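Local coordinates for protein 3-oxo-tetronate kinase (Cupriavidus necator, PDB 5DMH) that catalyses the ATP-dependent phosphorylation of 3-oxo-tetronate to 3-oxo-tetronate 4-phosphate, as a member of the four-carbon acid sugar kinase family, at residues Arg315-Pro318 against Leu319-Ala322; Gly361-Arg364 against Ala365-Val369. One frame throughout, in Å; residues are numbered along the deposited sequence.

Contact 1. Residues Arg315-Pro318 against Leu319-Ala322; sequences RIDP and LALA. With ADP (adenosine-5'-diphosphate), chain C.
Asp317 caps the N-terminus of the short helix 318-322: its OD1 accepts from Leu319 N at 2.9 Å. CG stands anti to the backbone N (chi1 -180°), which sets the carboxylate beside its own carbonyl carbon, on the side where the helix begins, and the amide meets OD1 from above the carboxylate plane, 54° out of it. OD1 also lies against Leu319 CB. The carbonyl of the same residue takes Leu321 N at 3.2 Å from Asp317 O, and a weak second bond from Ala320 N, so both the side chain and the backbone of Asp317 serve the first amides of the helix. Ala322 N follows on Pro318 O at 3.0 Å.

The tight apolar part is on the inner side, where Ile316 CG2 touches Leu321 CD1 at 3.6 Å, the two branched chains crossing at an angle. Pro318, also buried, rests CG 3.7 Å from N1 of the ADP adenine. The Asp317 carboxylate and Leu319 lie on the more open side, both residues partly exposed and joined by the capping bond.

The segment leaves strand 313-315, and Ile316 still shares backbone bonding with Tyr345. Helix 350-360 receives Pro318 and Leu319, helix 362-382 packs on Pro318, Leu321 and Ala322, and Val327 of helix 327-336 closes over Ile316, Ala320 and Leu321.

Contact 2. Residues Gly361-Arg364 against Ala365-Val369; sequences GVER and AGHLV. With ADP (adenosine-5'-diphosphate), chain C.
Gly361, the N-cap of helix 362-382, starts a regular run of i to i+4 bonds: Ala365 N to Gly361 O, Gly366 N to Val362 O, His367 N to Glu363 O and Leu368 N to Arg364 O, each 2.9 to 3.1 Å long. The positive phi of Gly361 (97°) marks the break from the preceding helix 350-360, and its lack of a side chain spares a clash with the carbonyl before it.

Along the outer side Glu363 CG lies over one face of the His367 imidazole, in a CH-pi contact 4.0 Å from the ring centroid, with His367 CE1 the nearest ring atom to Glu363 CG at 3.6 Å. The carboxylate and ring planes are only 14° apart, yet Glu363 OE1 stays 4.6 Å from His367 ND1, so the pair meets through carbon. At the next residue, Arg364 runs out extended from CG to NE, with CG anti to the backbone N (chi1 -163°), and Leu368 CD1 sits over one face of its guanidinium, 3.9 Å from Arg364 NE. Leu368 CG also presses on Arg364 O at 3.3 Å.

The nucleotide lies on another side of this helix. Ala365 CB approaches C2 of the adenine, while Val369 CB and CG1 pack on the ribose O2'. O2' of ADP donates to Gly366 O at 2.9 Å. The bare CA of Gly366 leaves room for O3' of the same ribose. The chemistry is thus divided: aliphatic contacts with flat polar groups clothe the outer turn, whereas a backbone carbonyl and the side-chain-free CA of Gly366 face the ribose, the bond to O2' suiting a ribonucleotide such as ATP.

Contacts 1 and 2 lie in series within the nucleotide-binding C-terminal domain, their centres about 10 Å apart, and they pack directly on each other. Pro318 CG meets Val369 CG2 at 3.8 Å, Leu321 CD1 lies 3.5 Å from Leu368 O, and Ala322 CB touches Leu368 CD1 at 3.9 Å. Both reach ADP, and together they line its nucleoside end: contact 1 borders the adenine alone, contact 2 spans adenine and ribose, and the phosphates lie beyond both. Other residues, among them His177, Ser294, Glu370 and Thr395, also hydrogen-bond the nucleotide.

Contact 1. Residues Arg315-Pro318 against Leu319-Ala322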
ATOM      1  N   ARG A 315      19.635   2.379  16.012  1.00 22.40           N
ATOM      2  CA  ARG A 315      18.249   2.582  16.434  1.00 20.48           C
ATOM      3  C   ARG A 315      17.930   4.061  16.723  1.00 18.27           C
ATOM      4  O   ARG A 315      18.747   4.795  17.295  1.00 21.30           O
ATOM      5  CB  ARG A 315      17.989   1.743  17.678  1.00 21.16           C
ATOM      6  CG  ARG A 315      16.564   1.674  18.084  1.00 15.94           C
ATOM      7  CD  ARG A 315      16.380   0.730  19.234  1.00 18.70           C
ATOM      8  NE  ARG A 315      14.971   0.539  19.522  1.00 18.76           N
ATOM      9  CZ  ARG A 315      14.476  -0.445  20.269  1.00 22.75           C
ATOM     10  NH1 ARG A 315      15.288  -1.341  20.831  1.00 25.65           N
ATOM     11  NH2 ARG A 315      13.164  -0.518  20.469  1.00 21.91           N
ATOM     12  N   ILE A 316      16.757   4.479  16.277  1.00 17.73           N
ATOM     13  CA  ILE A 316      16.213   5.817  16.482  1.00 18.03           C
ATOM     14  C   ILE A 316      15.307   5.830  17.713  1.00 17.08           C
ATOM     15  O   ILE A 316      14.353   5.064  17.772  1.00 20.00           O
ATOM     16  CB  ILE A 316      15.246   6.193  15.321  1.00 27.18           C
ATOM     17  CG1 ILE A 316      15.958   6.170  13.970  1.00 33.52           C
ATOM     18  CG2 ILE A 316      14.595   7.528  15.590  1.00 35.68           C
ATOM     19  CD1 ILE A 316      17.300   6.782  14.006  1.00 31.22           C
ATOM     20  N   ASP A 317      15.600   6.707  18.665  1.00 19.47           N
ATOM     21  CA  ASP A 317      14.771   6.881  19.862  1.00 22.88           C
ATOM     22  C   ASP A 317      13.870   8.092  19.676  1.00 24.35           C
ATOM     23  O   ASP A 317      14.352   9.215  19.686  1.00 23.94           O
ATOM     24  CB  ASP A 317      15.666   7.120  21.070  1.00 27.43           C
ATOM     25  CG  ASP A 317      14.890   7.313  22.368  1.00 27.24           C
ATOM     26  OD1 ASP A 317      13.642   7.356  22.346  1.00 26.40           O
ATOM     27  OD2 ASP A 317      15.559   7.430  23.424  1.00 36.88           O
ATOM     28  N   PRO A 318      12.557   7.871  19.533  1.00 18.62           N
ATOM     29  CA  PRO A 318      11.647   9.006  19.309  1.00 18.38           C
ATOM     30  C   PRO A 318      11.768  10.076  20.399  1.00 21.24           C
ATOM     31  O   PRO A 318      11.550  11.262  20.158  1.00 20.10           O
ATOM     32  CB  PRO A 318      10.269   8.357  19.342  1.00 21.99           C
ATOM     33  CG  PRO A 318      10.516   6.930  18.934  1.00 22.66           C
ATOM     34  CD  PRO A 318      11.827   6.600  19.597  1.00 18.19           C
ATOM     35  N   LEU A 319      12.112   9.663  21.608  1.00 21.17           N
ATOM     36  CA  LEU A 319      12.211  10.629  22.703  1.00 24.43           C
ATOM     37  C   LEU A 319      13.396  11.564  22.500  1.00 22.19           C
ATOM     38  O   LEU A 319      13.338  12.734  22.882  1.00 24.67           O
ATOM     39  CB  LEU A 319      12.292   9.923  24.054  1.00 26.01           C
ATOM     40  CG  LEU A 319      11.153   8.960  24.411  1.00 26.18           C
ATOM     41  CD1 LEU A 319      11.398   8.414  25.812  1.00 32.64           C
ATOM     42  CD2 LEU A 319       9.830   9.650  24.328  1.00 24.57           C
ATOM     43  N   ALA A 320      14.467  11.058  21.891  1.00 27.31           N
ATOM     44  CA  ALA A 320      15.623  11.893  21.517  1.00 26.67           C
ATOM     45  C   ALA A 320      15.272  12.880  20.406  1.00 22.19           C
ATOM     46  O   ALA A 320      15.701  14.045  20.440  1.00 25.25           O
ATOM     47  CB  ALA A 320      16.798  11.026  21.094  1.00 24.03           C
ATOM     48  N   LEU A 321      14.478  12.431  19.434  1.00 21.91           N
ATOM     49  CA  LEU A 321      13.964  13.318  18.392  1.00 24.46           C
ATOM     50  C   LEU A 321      13.172  14.484  18.982  1.00 27.22           C
ATOM     51  O   LEU A 321      13.395  15.638  18.617  1.00 29.16           O
ATOM     52  CB  LEU A 321      13.087  12.541  17.380  1.00 20.41           C
ATOM     53  CG  LEU A 321      13.827  11.515  16.520  1.00 24.26           C
ATOM     54  CD1 LEU A 321      12.866  10.689  15.686  1.00 20.52           C
ATOM     55  CD2 LEU A 321      14.888  12.162  15.620  1.00 24.41           C
ATOM     56  N   ALA A 322      12.266  14.182  19.911  1.00 25.80           N
ATOM     57  CA  ALA A 322      11.444  15.203  20.554  1.00 27.70           C
ATOM     58  C   ALA A 322      12.279  16.176  21.385  1.00 27.22           C
ATOM     59  O   ALA A 322      11.930  17.340  21.461  1.00 31.62           O
ATOM     60  CB  ALA A 322      10.344  14.551  21.417  1.00 23.44           C
TER
HETATM   61  PB  ADP C 501       3.083  -0.220   8.632  1.00 15.16           P
HETATM   62  O1B ADP C 501       3.364  -0.490   7.157  1.00 14.52           O
HETATM   63  O2B ADP C 501       3.629  -1.333   9.510  1.00 15.66           O
HETATM   64  O3B ADP C 501       1.635   0.148   8.918  1.00 16.15           O
HETATM   65  PA  ADP C 501       3.888   2.590   8.797  1.00 15.91           P
HETATM   66  O1A ADP C 501       5.225   3.143   8.497  1.00 17.02           O
HETATM   67  O2A ADP C 501       2.720   2.820   7.900  1.00 14.95           O
HETATM   68  O3A ADP C 501       4.077   0.995   9.067  1.00 12.58           O
HETATM   69  O5' ADP C 501       3.358   3.112  10.219  1.00 16.92           O
HETATM   70  C5' ADP C 501       4.128   2.975  11.404  1.00 15.23           C
HETATM   71  C4' ADP C 501       3.979   4.246  12.235  1.00 16.66           C
HETATM   72  O4' ADP C 501       4.436   4.004  13.555  1.00 17.38           O
HETATM   73  C3' ADP C 501       4.819   5.388  11.678  1.00 18.61           C
HETATM   74  O3' ADP C 501       4.154   6.654  11.850  1.00 16.92           O
HETATM   75  C2' ADP C 501       6.050   5.313  12.526  1.00 17.46           C
HETATM   76  O2' ADP C 501       6.813   6.501  12.491  1.00 18.03           O
HETATM   77  C1' ADP C 501       5.443   4.961  13.862  1.00 14.30           C
HETATM   78  N9  ADP C 501       6.460   4.397  14.742  1.00 19.02           N
HETATM   79  C8  ADP C 501       7.433   3.514  14.409  1.00 21.63           C
HETATM   80  N7  ADP C 501       8.213   3.240  15.466  1.00 19.87           N
HETATM   81  C5  ADP C 501       7.725   3.971  16.496  1.00 16.97           C
HETATM   82  C6  ADP C 501       8.105   4.165  17.894  1.00 19.38           C
HETATM   83  N6  ADP C 501       9.156   3.462  18.363  1.00 16.08           N
HETATM   84  N1  ADP C 501       7.352   4.990  18.648  1.00 18.33           N
HETATM   85  C2  ADP C 501       6.289   5.656  18.150  1.00 20.13           C
HETATM   86  N3  ADP C 501       5.880   5.554  16.864  1.00 18.13           N
HETATM   87  C4  ADP C 501       6.575   4.740  16.015  1.00 18.79           C

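Contact 2. Residues Gly361-Arg364 against Ala365-Val369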
ATOM      1  N   GLY A 361       2.446  11.683  22.400  1.00 21.16           N
ATOM      2  CA  GLY A 361       1.260  11.641  21.565  1.00 22.57           C
ATOM      3  C   GLY A 361       1.461  10.736  20.354  1.00 21.67           C
ATOM      4  O   GLY A 361       2.572  10.597  19.861  1.00 18.59           O
ATOM      5  N   VAL A 362       0.389  10.117  19.859  1.00 22.79           N
ATOM      6  CA  VAL A 362       0.498   9.152  18.764  1.00 18.65           C
ATOM      7  C   VAL A 362       0.962   9.804  17.465  1.00 20.90           C
ATOM      8  O   VAL A 362       1.932   9.371  16.832  1.00 19.33           O
ATOM      9  CB  VAL A 362      -0.872   8.423  18.554  1.00 18.15           C
ATOM     10  CG1 VAL A 362      -0.888   7.596  17.296  1.00 24.43           C
ATOM     11  CG2 VAL A 362      -1.226   7.572  19.808  1.00 22.82           C
ATOM     12  N   GLU A 363       0.265  10.862  17.053  1.00 22.36           N
ATOM     13  CA  GLU A 363       0.621  11.507  15.789  1.00 21.46           C
ATOM     14  C   GLU A 363       2.013  12.166  15.847  1.00 15.92           C
ATOM     15  O   GLU A 363       2.795  12.017  14.917  1.00 20.94           O
ATOM     16  CB  GLU A 363      -0.425  12.557  15.398  1.00 27.61           C
ATOM     17  CG  GLU A 363      -0.128  13.190  14.053  1.00 34.80           C
ATOM     18  CD  GLU A 363      -1.238  14.107  13.578  1.00 42.00           C
ATOM     19  OE1 GLU A 363      -1.997  13.698  12.684  1.00 41.04           O
ATOM     20  OE2 GLU A 363      -1.347  15.231  14.094  1.00 44.71           O
ATOM     21  N   ARG A 364       2.313  12.858  16.936  1.00 18.56           N
ATOM     22  CA  ARG A 364       3.605  13.537  17.065  1.00 24.98           C
ATOM     23  C   ARG A 364       4.770  12.544  16.998  1.00 22.79           C
ATOM     24  O   ARG A 364       5.726  12.760  16.247  1.00 17.09           O
ATOM     25  CB  ARG A 364       3.703  14.389  18.328  1.00 24.12           C
ATOM     26  CG  ARG A 364       4.847  15.379  18.208  1.00 35.00           C
ATOM     27  CD  ARG A 364       5.253  16.058  19.485  1.00 39.06           C
ATOM     28  NE  ARG A 364       6.477  16.817  19.245  1.00 35.85           N
ATOM     29  CZ  ARG A 364       7.300  17.246  20.191  1.00 39.33           C
ATOM     30  NH1 ARG A 364       7.050  16.996  21.466  1.00 42.45           N
ATOM     31  NH2 ARG A 364       8.384  17.920  19.853  1.00 39.17           N
ATOM     32  N   ALA A 365       4.679  11.440  17.736  1.00 19.23           N
ATOM     33  CA  ALA A 365       5.753  10.446  17.707  1.00 16.54           C
ATOM     34  C   ALA A 365       5.915   9.841  16.335  1.00 18.56           C
ATOM     35  O   ALA A 365       7.028   9.654  15.858  1.00 18.62           O
ATOM     36  CB  ALA A 365       5.523   9.356  18.745  1.00 19.75           C
ATOM     37  N   GLY A 366       4.790   9.525  15.697  1.00 17.73           N
ATOM     38  CA  GLY A 366       4.821   8.860  14.418  1.00 14.74           C
ATOM     39  C   GLY A 366       5.461   9.778  13.396  1.00 17.25           C
ATOM     40  O   GLY A 366       6.287   9.345  12.616  1.00 18.96           O
ATOM     41  N   HIS A 367       5.084  11.050  13.409  1.00 18.47           N
ATOM     42  CA  HIS A 367       5.637  11.999  12.448  1.00 19.70           C
ATOM     43  C   HIS A 367       7.123  12.332  12.698  1.00 20.04           C
ATOM     44  O   HIS A 367       7.888  12.466  11.730  1.00 19.77           O
ATOM     45  CB  HIS A 367       4.770  13.258  12.345  1.00 23.75           C
ATOM     46  CG  HIS A 367       3.494  13.033  11.586  1.00 33.21           C
ATOM     47  ND1 HIS A 367       2.483  13.973  11.519  1.00 36.78           N
ATOM     48  CD2 HIS A 367       3.064  11.966  10.870  1.00 34.32           C
ATOM     49  CE1 HIS A 367       1.487  13.491  10.795  1.00 31.82           C
ATOM     50  NE2 HIS A 367       1.813  12.276  10.387  1.00 37.76           N
ATOM     51  N   LEU A 368       7.553  12.423  13.956  1.00 21.74           N
ATOM     52  CA  LEU A 368       8.985  12.624  14.227  1.00 18.74           C
ATOM     53  C   LEU A 368       9.811  11.498  13.613  1.00 17.76           C
ATOM     54  O   LEU A 368      10.842  11.725  12.974  1.00 18.38           O
ATOM     55  CB  LEU A 368       9.260  12.704  15.726  1.00 20.76           C
ATOM     56  CG  LEU A 368       8.833  13.990  16.399  1.00 21.46           C
ATOM     57  CD1 LEU A 368       8.710  13.862  17.930  1.00 23.20           C
ATOM     58  CD2 LEU A 368       9.808  15.126  16.020  1.00 21.72           C
ATOM     59  N   VAL A 369       9.356  10.264  13.788  1.00 13.40           N
ATOM     60  CA  VAL A 369      10.090   9.135  13.249  1.00 16.07           C
ATOM     61  C   VAL A 369      10.117   9.136  11.718  1.00 18.95           C
ATOM     62  O   VAL A 369      11.165   8.915  11.121  1.00 16.18           O
ATOM     63  CB  VAL A 369       9.546   7.800  13.773  1.00 17.39           C
ATOM     64  CG1 VAL A 369      10.181   6.599  12.997  1.00 19.33           C
ATOM     65  CG2 VAL A 369       9.745   7.698  15.299  1.00 16.93           C
TER
HETATM   66  PB  ADP C 501       3.083  -0.220   8.632  1.00 15.16           P
HETATM   67  O1B ADP C 501       3.364  -0.490   7.157  1.00 14.52           O
HETATM   68  O2B ADP C 501       3.629  -1.333   9.510  1.00 15.66           O
HETATM   69  O3B ADP C 501       1.635   0.148   8.918  1.00 16.15           O
HETATM   70  PA  ADP C 501       3.888   2.590   8.797  1.00 15.91           P
HETATM   71  O1A ADP C 501       5.225   3.143   8.497  1.00 17.02           O
HETATM   72  O2A ADP C 501       2.720   2.820   7.900  1.00 14.95           O
HETATM   73  O3A ADP C 501       4.077   0.995   9.067  1.00 12.58           O
HETATM   74  O5' ADP C 501       3.358   3.112  10.219  1.00 16.92           O
HETATM   75  C5' ADP C 501       4.128   2.975  11.404  1.00 15.23           C
HETATM   76  C4' ADP C 501       3.979   4.246  12.235  1.00 16.66           C
HETATM   77  O4' ADP C 501       4.436   4.004  13.555  1.00 17.38           O
HETATM   78  C3' ADP C 501       4.819   5.388  11.678  1.00 18.61           C
HETATM   79  O3' ADP C 501       4.154   6.654  11.850  1.00 16.92           O
HETATM   80  C2' ADP C 501       6.050   5.313  12.526  1.00 17.46           C
HETATM   81  O2' ADP C 501       6.813   6.501  12.491  1.00 18.03           O
HETATM   82  C1' ADP C 501       5.443   4.961  13.862  1.00 14.30           C
HETATM   83  N9  ADP C 501       6.460   4.397  14.742  1.00 19.02           N
HETATM   84  C8  ADP C 501       7.433   3.514  14.409  1.00 21.63           C
HETATM   85  N7  ADP C 501       8.213   3.240  15.466  1.00 19.87           N
HETATM   86  C5  ADP C 501       7.725   3.971  16.496  1.00 16.97           C
HETATM   87  C6  ADP C 501       8.105   4.165  17.894  1.00 19.38           C
HETATM   88  N6  ADP C 501       9.156   3.462  18.363  1.00 16.08           N
HETATM   89  N1  ADP C 501       7.352   4.990  18.648  1.00 18.33           N
HETATM   90  C2  ADP C 501       6.289   5.656  18.150  1.00 20.13           C
HETATM   91  N3  ADP C 501       5.880   5.554  16.864  1.00 18.13           N
HETATM   92  C4  ADP C 501       6.575   4.740  16.015  1.00 18.79           C